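Local structure of alpha-rhamnosidase (Dictyoglomus thermophilum, 6I60) at residues A[197-202]-A[216-221]; A[896-901]-A[928-933]; A[907-912]-A[937-942]. The protein is an alpha-L-rhamnosidase, which probably hydrolyses terminal non-reducing alpha-L-rhamnose residues from alpha-L-rhamnosides. All coordinates share one frame; numbering follows the deposited sequence.

Contact 1 of 3, residues A[197-202]-A[216-221]; sequences AGLGLY and LDPGQT
D217 OD2 is gripped by two hydroxyls: Y202 OH donates a hydrogen bond to it across the contact, very short as modelled (2.5 Å) with little resting on the exact value, and T230 OG1 on strand 226-233 is its second partner. The phenol oxygen also pairs with Y232 OH, extending a polar network through this buried interface. Ring and carboxylate extend side by side, their planes 63° apart. Y202 reaches the acid because its CG sits between the backbone N and the carbonyl carbon (chi1 74°), which carries the ring alongside D217 and P218. P218 CD lies in the ring plane, at the edge, 3.7 Å from Y202 CD1. The main chain adds a weak hydrogen bond of 3.2 Å from Y202 N to D217 O, and the same oxygen takes a CA-H...O contact from L201 CA at 3.3 Å. A phenylalanine in place of Y202 would probably keep the packing on P218 but leave D217 OD2 and Y232 OH each short of a partner. Farther along, L201 CD1 lies 3.9 Å from L216 CD2; the side chains of L199 and P218 cross at about a right angle, L199 CD2 4.2 Å from P218 CG. G200, after a cis peptide, and L201 both face G250: a classic beta bulge between strands 189-199 and 201-206, packed by the loop of cis-proline P218 in the alpha-L-rhamnosidase N-terminal domain.

Contact 2 of 3, residues A[896-901]-A[928-933]; sequences VHVPKL and IVIRVG
V896 and I930 stand side by side on one face of the sheet, their CB atoms 3.9 Å apart. Next to them V898 CG2 reaches I930 CD1 at 3.8 Å, the two side chains crossing obliquely, while V898 also pairs with I928. The I930 branch gets there with CG1 beside its backbone N and CD1 roughly anti to CA (chi2 160°). This aliphatic face is covered by M884 and I886 of strand 882-888 and by F939 and M941 of strand 935-941. Beneath it the strands are joined by four backbone hydrogen bonds, two for the V896-I930 pair and two for V898-I928; V896 N meets I930 O at 2.7 Å. At one end the K900 chain crosses I928 at about a right angle, with K900 CD 3.8 Å from I928 CG1, and its amine forms a salt bridge with E923. H897 and V929 occupy the other face, where the imidazole is held at both nitrogens, by E895 and E850, and R931 bridges to E922 and E895. The two faces thus differ in chemistry: an aliphatic one, buried against strands 882-888 and 935-941, and a partly exposed one whose basic groups are likely to be balanced by surrounding glutamates.

Contact 3 of 3, residues A[907-912]-A[937-942]; sequences VKEGDN and YNFYME
Antiparallel strand pairing joins K908 and E909 to Y940 and F939, where the short strand 908-909 lines up on strand 935-941 near one margin of a sheet in the C-terminal part of the chain. K908 and Y940 form the hydrogen-bonded pair: K908 N reaches Y940 O at 2.7 Å, and Y940 N returns a bond of 2.8 Å to K908 O. E909 and F939 are the next, non-hydrogen-bonded pair, after which G910 N makes a weak bond to N938 O. At the other end V907 and K908 both face Y940, which makes a G1 beta bulge, V907 having a positive phi. E909 to N912 then form a type II' turn that reverses the chain toward strand 912-913, the outermost strand of this sheet; the backbone angles at G910 call for glycine.

The side chains divide between the two faces. E909, with CG anti to the backbone N (chi1 -162°) and its chain extended beyond, runs alongside F939; its OE2 comes to the ring edge, 3.6 Å from F939 CE2, with carboxylate and ring planes 75° apart. On the opposite face K908 bends at chi3 and chi4, turning NZ to G910 O. Its NZ lies in the carbonyl plane of G910 O at 3.2 Å, a hydrogen bond within its own segment that ties the lysine to the turn. The salt bridge from K908 NZ to E942 OE2 is long at 3.9 Å, K908 CE being the nearer atom to that carboxylate. The Y940 ring is flanked by the turn, its CD1 3.5 Å from G910 O. V907 and M941 lie side by side, V907 CG2 3.5 Å from M941 CG.

Contact 1 stands apart in the N-terminal rhamnosidase domain, centre to centre about 50 Å from contact 2 and about 55 Å from contact 3, on the opposite side of the chain's centre, and it closes before either of the others opens. Contacts 2 and 3 are neighbours, with centres about 11 Å apart. Their segments alternate along the chain: 896-901, 907-912, 928-933, 937-942. Contacts 2 and 3 lie in different sheets, 893-899 with 927-932 and 908-909 with 935-941, and the two sheets pack face to face, with I930 CD1 3.7 Å from F939 CD2 and V932 CG2 3.7 Å from Y937 CE1. The interleaved strand order stitches both layers of this C-terminal beta sandwich together.

Contact 1 of 3, residues A[197-202]-A[216-221]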
loop_
_atom_site.group_PDB
_atom_site.type_symbol
_atom_site.label_atom_id
_atom_site.label_comp_id
_atom_site.label_asym_id
_atom_site.label_seq_id
_atom_site.Cartn_x
_atom_site.Cartn_y
_atom_site.Cartn_z
ATOM N N ALA A 197 -19.801 1.761 11.486
ATOM C CA ALA A 197 -19.485 2.072 10.090
ATOM C C ALA A 197 -20.115 3.434 9.803
ATOM O O ALA A 197 -21.290 3.524 9.435
ATOM C CB ALA A 197 -19.995 0.997 9.139
ATOM N N GLY A 198 -19.332 4.492 9.996
ATOM C CA GLY A 198 -19.795 5.835 9.715
ATOM C C GLY A 198 -19.380 6.307 8.337
ATOM O O GLY A 198 -18.190 6.498 8.074
ATOM N N LEU A 199 -20.351 6.498 7.450
ATOM C CA LEU A 199 -20.090 6.884 6.070
ATOM C C LEU A 199 -20.228 8.394 5.919
ATOM O O LEU A 199 -21.175 8.988 6.442
ATOM C CB LEU A 199 -21.049 6.167 5.119
ATOM C CG LEU A 199 -20.913 4.645 5.055
ATOM C CD1 LEU A 199 -21.492 4.120 3.758
ATOM C CD2 LEU A 199 -19.459 4.217 5.204
ATOM N N GLY A 200 -19.276 9.011 5.219
ATOM C CA GLY A 200 -18.126 8.310 4.671
ATOM C C GLY A 200 -16.959 8.278 5.639
ATOM O O GLY A 200 -16.078 7.422 5.543
ATOM N N LEU A 201 -16.955 9.227 6.575
ATOM C CA LEU A 201 -15.958 9.301 7.631
ATOM C C LEU A 201 -16.662 9.500 8.966
ATOM O O LEU A 201 -17.804 9.965 9.024
ATOM C CB LEU A 201 -14.958 10.438 7.382
ATOM C CG LEU A 201 -14.207 10.395 6.049
ATOM C CD1 LEU A 201 -13.468 11.702 5.797
ATOM C CD2 LEU A 201 -13.250 9.209 6.012
ATOM N N TYR A 202 -15.974 9.141 10.048
ATOM C CA TYR A 202 -16.572 9.236 11.371
ATOM C C TYR A 202 -15.488 9.428 12.423
ATOM O O TYR A 202 -14.303 9.188 12.181
ATOM C CB TYR A 202 -17.413 7.994 11.701
ATOM C CG TYR A 202 -16.593 6.761 12.017
ATOM C CD1 TYR A 202 -16.194 5.896 11.007
ATOM C CD2 TYR A 202 -16.221 6.461 13.323
ATOM C CE1 TYR A 202 -15.444 4.769 11.288
ATOM C CE2 TYR A 202 -15.469 5.339 13.612
ATOM C CZ TYR A 202 -15.085 4.495 12.591
ATOM O OH TYR A 202 -14.340 3.376 12.872
ATOM N N LEU A 216 -9.498 9.172 9.376
ATOM C CA LEU A 216 -10.056 9.001 8.031
ATOM C C LEU A 216 -10.566 7.576 7.818
ATOM O O LEU A 216 -10.311 6.946 6.788
ATOM C CB LEU A 216 -9.033 9.385 6.959
ATOM C CG LEU A 216 -8.567 10.844 6.981
ATOM C CD1 LEU A 216 -7.752 11.167 5.744
ATOM C CD2 LEU A 216 -9.748 11.795 7.105
ATOM N N ASP A 217 -11.289 7.064 8.812
ATOM C CA ASP A 217 -11.953 5.775 8.930
ATOM C C ASP A 217 -13.428 5.902 8.566
ATOM O O ASP A 217 -14.069 6.901 8.915
ATOM C CB ASP A 217 -11.825 5.234 10.355
ATOM C CG ASP A 217 -11.760 3.720 10.405
ATOM O OD1 ASP A 217 -10.872 3.138 9.746
ATOM O OD2 ASP A 217 -12.598 3.111 11.103
ATOM N N PRO A 218 -14.012 4.921 7.860
ATOM C CA PRO A 218 -13.352 3.700 7.390
ATOM C C PRO A 218 -12.613 3.884 6.068
ATOM O O PRO A 218 -12.481 5.007 5.580
ATOM C CB PRO A 218 -14.516 2.729 7.222
ATOM C CG PRO A 218 -15.660 3.604 6.832
ATOM C CD PRO A 218 -15.448 4.929 7.525
ATOM N N GLY A 219 -12.142 2.773 5.496
ATOM C CA GLY A 219 -11.436 2.833 4.237
ATOM C C GLY A 219 -12.356 3.080 3.054
ATOM O O GLY A 219 -13.554 2.799 3.081
ATOM N N GLN A 220 -11.766 3.618 1.992
ATOM C CA GLN A 220 -12.514 3.937 0.782
ATOM C C GLN A 220 -12.783 2.661 -0.006
ATOM O O GLN A 220 -11.847 1.972 -0.425
ATOM C CB GLN A 220 -11.742 4.944 -0.066
ATOM C CG GLN A 220 -11.251 6.153 0.707
ATOM C CD GLN A 220 -10.549 7.160 -0.180
ATOM O OE1 GLN A 220 -10.518 7.013 -1.403
ATOM N NE2 GLN A 220 -9.979 8.191 0.433
ATOM N N THR A 221 -14.061 2.348 -0.204
ATOM C CA THR A 221 -14.480 1.229 -1.034
ATOM C C THR A 221 -15.711 1.647 -1.821
ATOM O O THR A 221 -16.261 2.735 -1.625
ATOM C CB THR A 221 -14.799 -0.023 -0.204
ATOM O OG1 THR A 221 -15.586 0.343 0.936
ATOM C CG2 THR A 221 -13.520 -0.702 0.260
#

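Contact 2 of 3, residues A[896-901]-A[928-933]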
loop_
_atom_site.group_PDB
_atom_site.type_symbol
_atom_site.label_atom_id
_atom_site.label_comp_id
_atom_site.label_asym_id
_atom_site.label_seq_id
_atom_site.Cartn_x
_atom_site.Cartn_y
_atom_site.Cartn_z
ATOM N N VAL A 896 24.158 -17.743 -3.337
ATOM C CA VAL A 896 25.069 -16.616 -3.488
ATOM C C VAL A 896 25.650 -16.613 -4.895
ATOM O O VAL A 896 26.029 -17.661 -5.433
ATOM C CB VAL A 896 26.180 -16.678 -2.426
ATOM C CG1 VAL A 896 26.881 -15.335 -2.314
ATOM C CG2 VAL A 896 25.602 -17.098 -1.087
ATOM N N HIS A 897 25.722 -15.429 -5.499
ATOM C CA HIS A 897 26.293 -15.236 -6.832
ATOM C C HIS A 897 27.432 -14.231 -6.701
ATOM O O HIS A 897 27.254 -13.033 -6.931
ATOM C CB HIS A 897 25.232 -14.759 -7.838
ATOM C CG HIS A 897 24.259 -15.821 -8.244
ATOM N ND1 HIS A 897 23.319 -15.627 -9.234
ATOM C CD2 HIS A 897 24.078 -17.085 -7.796
ATOM C CE1 HIS A 897 22.601 -16.726 -9.378
ATOM N NE2 HIS A 897 23.041 -17.626 -8.517
ATOM N N VAL A 898 28.606 -14.725 -6.322
ATOM C CA VAL A 898 29.788 -13.880 -6.179
ATOM C C VAL A 898 30.296 -13.519 -7.570
ATOM O O VAL A 898 30.672 -14.413 -8.343
ATOM C CB VAL A 898 30.876 -14.577 -5.346
ATOM C CG1 VAL A 898 32.002 -13.611 -5.031
ATOM C CG2 VAL A 898 30.284 -15.145 -4.062
ATOM N N PRO A 899 30.320 -12.239 -7.938
ATOM C CA PRO A 899 30.807 -11.863 -9.271
ATOM C C PRO A 899 32.323 -11.950 -9.359
ATOM O O PRO A 899 33.049 -11.504 -8.466
ATOM C CB PRO A 899 30.327 -10.415 -9.427
ATOM C CG PRO A 899 30.243 -9.899 -8.029
ATOM C CD PRO A 899 29.889 -11.072 -7.148
ATOM N N LYS A 900 32.799 -12.538 -10.456
ATOM C CA LYS A 900 34.233 -12.712 -10.686
ATOM C C LYS A 900 34.767 -11.443 -11.337
ATOM O O LYS A 900 34.709 -11.270 -12.556
ATOM C CB LYS A 900 34.497 -13.943 -11.546
ATOM C CG LYS A 900 33.573 -15.115 -11.262
ATOM C CD LYS A 900 34.167 -16.417 -11.769
ATOM C CE LYS A 900 33.911 -16.597 -13.254
ATOM N NZ LYS A 900 34.108 -18.010 -13.679
ATOM N N LEU A 901 35.291 -10.541 -10.512
ATOM C CA LEU A 901 35.867 -9.290 -10.987
ATOM C C LEU A 901 37.384 -9.348 -11.113
ATOM O O LEU A 901 37.999 -8.344 -11.490
ATOM C CB LEU A 901 35.473 -8.136 -10.056
ATOM C CG LEU A 901 34.043 -8.161 -9.512
ATOM C CD1 LEU A 901 33.902 -7.222 -8.324
ATOM C CD2 LEU A 901 33.037 -7.808 -10.601
ATOM N N ILE A 928 30.463 -16.935 -9.219
ATOM C CA ILE A 928 30.804 -18.112 -8.428
ATOM C C ILE A 928 29.594 -18.430 -7.560
ATOM O O ILE A 928 29.155 -17.588 -6.765
ATOM C CB ILE A 928 32.062 -17.894 -7.572
ATOM C CG1 ILE A 928 33.322 -18.071 -8.424
ATOM C CG2 ILE A 928 32.084 -18.852 -6.389
ATOM C CD1 ILE A 928 33.713 -19.520 -8.654
ATOM N N VAL A 929 29.053 -19.632 -7.718
ATOM C CA VAL A 929 27.793 -20.007 -7.087
ATOM C C VAL A 929 28.074 -20.720 -5.772
ATOM O O VAL A 929 28.837 -21.693 -5.729
ATOM C CB VAL A 929 26.953 -20.890 -8.023
ATOM C CG1 VAL A 929 25.631 -21.249 -7.365
ATOM C CG2 VAL A 929 26.723 -20.183 -9.349
ATOM N N ILE A 930 27.453 -20.235 -4.699
ATOM C CA ILE A 930 27.538 -20.844 -3.378
ATOM C C ILE A 930 26.120 -21.057 -2.870
ATOM O O ILE A 930 25.293 -20.139 -2.922
ATOM C CB ILE A 930 28.342 -19.974 -2.392
ATOM C CG1 ILE A 930 29.740 -19.686 -2.943
ATOM C CG2 ILE A 930 28.436 -20.651 -1.034
ATOM C CD1 ILE A 930 30.408 -18.481 -2.315
ATOM N N ARG A 931 25.837 -22.264 -2.389
ATOM C CA ARG A 931 24.525 -22.624 -1.869
ATOM C C ARG A 931 24.637 -22.833 -0.366
ATOM O O ARG A 931 25.428 -23.666 0.089
ATOM C CB ARG A 931 23.990 -23.882 -2.553
ATOM C CG ARG A 931 23.458 -23.637 -3.952
ATOM C CD ARG A 931 23.358 -24.927 -4.745
ATOM N NE ARG A 931 23.697 -24.730 -6.152
ATOM C CZ ARG A 931 22.895 -24.153 -7.043
ATOM N NH1 ARG A 931 21.698 -23.711 -6.677
ATOM N NH2 ARG A 931 23.290 -24.019 -8.302
ATOM N N VAL A 932 23.852 -22.075 0.398
ATOM C CA VAL A 932 23.869 -22.133 1.853
ATOM C C VAL A 932 22.439 -22.280 2.360
ATOM O O VAL A 932 21.470 -22.121 1.618
ATOM C CB VAL A 932 24.542 -20.894 2.486
ATOM C CG1 VAL A 932 25.952 -20.708 1.942
ATOM C CG2 VAL A 932 23.700 -19.644 2.252
ATOM N N GLY A 933 22.323 -22.592 3.649
ATOM C CA GLY A 933 21.033 -22.649 4.306
ATOM C C GLY A 933 20.822 -21.473 5.236
ATOM O O GLY A 933 21.310 -20.373 4.967
#

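Contact 3 of 3, residues A[907-912]-A[937-942]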
loop_
_atom_site.group_PDB
_atom_site.type_symbol
_atom_site.label_atom_id
_atom_site.label_comp_id
_atom_site.label_asym_id
_atom_site.label_seq_id
_atom_site.Cartn_x
_atom_site.Cartn_y
_atom_site.Cartn_z
ATOM N N VAL A 907 38.227 -16.488 -2.737
ATOM C CA VAL A 907 36.893 -16.815 -2.230
ATOM C C VAL A 907 37.011 -17.554 -0.901
ATOM O O VAL A 907 37.347 -18.743 -0.861
ATOM C CB VAL A 907 36.069 -17.633 -3.244
ATOM C CG1 VAL A 907 34.711 -17.979 -2.657
ATOM C CG2 VAL A 907 35.903 -16.859 -4.540
ATOM N N LYS A 908 36.724 -16.859 0.197
ATOM C CA LYS A 908 36.863 -17.412 1.539
ATOM C C LYS A 908 35.533 -17.332 2.273
ATOM O O LYS A 908 34.936 -16.254 2.367
ATOM C CB LYS A 908 37.943 -16.669 2.330
ATOM C CG LYS A 908 39.350 -16.842 1.782
ATOM C CD LYS A 908 40.374 -16.188 2.698
ATOM C CE LYS A 908 39.829 -14.916 3.323
ATOM N NZ LYS A 908 40.089 -14.855 4.790
ATOM N N GLU A 909 35.077 -18.471 2.797
ATOM C CA GLU A 909 33.882 -18.520 3.641
ATOM C C GLU A 909 34.309 -18.215 5.073
ATOM O O GLU A 909 34.423 -19.093 5.929
ATOM C CB GLU A 909 33.194 -19.874 3.526
ATOM C CG GLU A 909 31.750 -19.884 4.001
ATOM C CD GLU A 909 30.979 -21.097 3.505
ATOM O OE1 GLU A 909 30.369 -21.800 4.339
ATOM O OE2 GLU A 909 30.981 -21.347 2.279
ATOM N N GLY A 910 34.551 -16.933 5.329
ATOM C CA GLY A 910 35.111 -16.513 6.598
ATOM C C GLY A 910 36.611 -16.712 6.620
ATOM O O GLY A 910 37.336 -16.088 5.840
ATOM N N ASP A 911 37.089 -17.586 7.502
ATOM C CA ASP A 911 38.497 -17.956 7.544
ATOM C C ASP A 911 38.797 -19.218 6.746
ATOM O O ASP A 911 39.968 -19.594 6.623
ATOM C CB ASP A 911 38.952 -18.142 8.996
ATOM N N ASN A 912 37.774 -19.872 6.198
ATOM C CA ASN A 912 37.934 -21.105 5.438
ATOM C C ASN A 912 38.014 -20.778 3.952
ATOM O O ASN A 912 37.100 -20.158 3.398
ATOM C CB ASN A 912 36.777 -22.069 5.706
ATOM C CG ASN A 912 36.544 -22.306 7.184
ATOM O OD1 ASN A 912 37.488 -22.370 7.972
ATOM N ND2 ASN A 912 35.279 -22.439 7.569
ATOM N N TYR A 937 26.570 -15.581 6.965
ATOM C CA TYR A 937 27.813 -16.004 6.339
ATOM C C TYR A 937 28.570 -14.788 5.824
ATOM O O TYR A 937 27.972 -13.788 5.418
ATOM C CB TYR A 937 27.562 -16.982 5.183
ATOM C CG TYR A 937 26.731 -18.188 5.558
ATOM C CD1 TYR A 937 25.347 -18.162 5.451
ATOM C CD2 TYR A 937 27.331 -19.355 6.011
ATOM C CE1 TYR A 937 24.585 -19.260 5.790
ATOM C CE2 TYR A 937 26.576 -20.458 6.351
ATOM C CZ TYR A 937 25.204 -20.406 6.238
ATOM O OH TYR A 937 24.445 -21.503 6.575
ATOM N N ASN A 938 29.899 -14.893 5.841
ATOM C CA ASN A 938 30.793 -13.857 5.339
ATOM C C ASN A 938 31.684 -14.465 4.265
ATOM O O ASN A 938 32.410 -15.430 4.530
ATOM C CB ASN A 938 31.639 -13.262 6.466
ATOM C CG ASN A 938 30.803 -12.549 7.510
ATOM O OD1 ASN A 938 30.114 -13.184 8.306
ATOM N ND2 ASN A 938 30.861 -11.223 7.510
ATOM N N PHE A 939 31.629 -13.903 3.061
ATOM C CA PHE A 939 32.413 -14.378 1.931
ATOM C C PHE A 939 33.430 -13.320 1.524
ATOM O O PHE A 939 33.140 -12.120 1.559
ATOM C CB PHE A 939 31.506 -14.733 0.750
ATOM C CG PHE A 939 30.479 -15.780 1.073
ATOM C CD1 PHE A 939 29.172 -15.422 1.363
ATOM C CD2 PHE A 939 30.821 -17.123 1.097
ATOM C CE1 PHE A 939 28.223 -16.382 1.667
ATOM C CE2 PHE A 939 29.877 -18.088 1.399
ATOM C CZ PHE A 939 28.576 -17.718 1.684
ATOM N N TYR A 940 34.621 -13.772 1.135
ATOM C CA TYR A 940 35.746 -12.884 0.852
ATOM C C TYR A 940 36.398 -13.299 -0.459
ATOM O O TYR A 940 37.110 -14.306 -0.503
ATOM C CB TYR A 940 36.773 -12.929 1.981
ATOM C CG TYR A 940 36.275 -12.414 3.308
ATOM C CD1 TYR A 940 35.822 -13.290 4.287
ATOM C CD2 TYR A 940 36.277 -11.057 3.591
ATOM C CE1 TYR A 940 35.374 -12.825 5.508
ATOM C CE2 TYR A 940 35.833 -10.583 4.807
ATOM C CZ TYR A 940 35.383 -11.471 5.761
ATOM O OH TYR A 940 34.940 -11.000 6.975
ATOM N N MET A 941 36.231 -12.491 -1.494
ATOM C CA MET A 941 36.863 -12.726 -2.778
ATOM C C MET A 941 38.062 -11.823 -2.835
ATOM O O MET A 941 37.908 -10.642 -2.989
ATOM C CB MET A 941 35.933 -12.344 -3.890
ATOM C CG MET A 941 35.822 -13.406 -4.932
ATOM S SD MET A 941 35.955 -12.700 -6.541
ATOM C CE MET A 941 34.859 -13.758 -7.432
ATOM N N GLU A 942 39.255 -12.381 -2.722
ATOM C CA GLU A 942 40.469 -11.579 -2.687
ATOM C C GLU A 942 41.349 -11.662 -3.938
ATOM O O GLU A 942 41.197 -12.561 -4.738
ATOM C CB GLU A 942 41.269 -11.930 -1.425
ATOM C CG GLU A 942 40.658 -11.414 -0.123
ATOM C CD GLU A 942 40.863 -12.329 1.078
ATOM O OE1 GLU A 942 41.550 -13.345 0.952
ATOM O OE2 GLU A 942 40.345 -12.031 2.168
#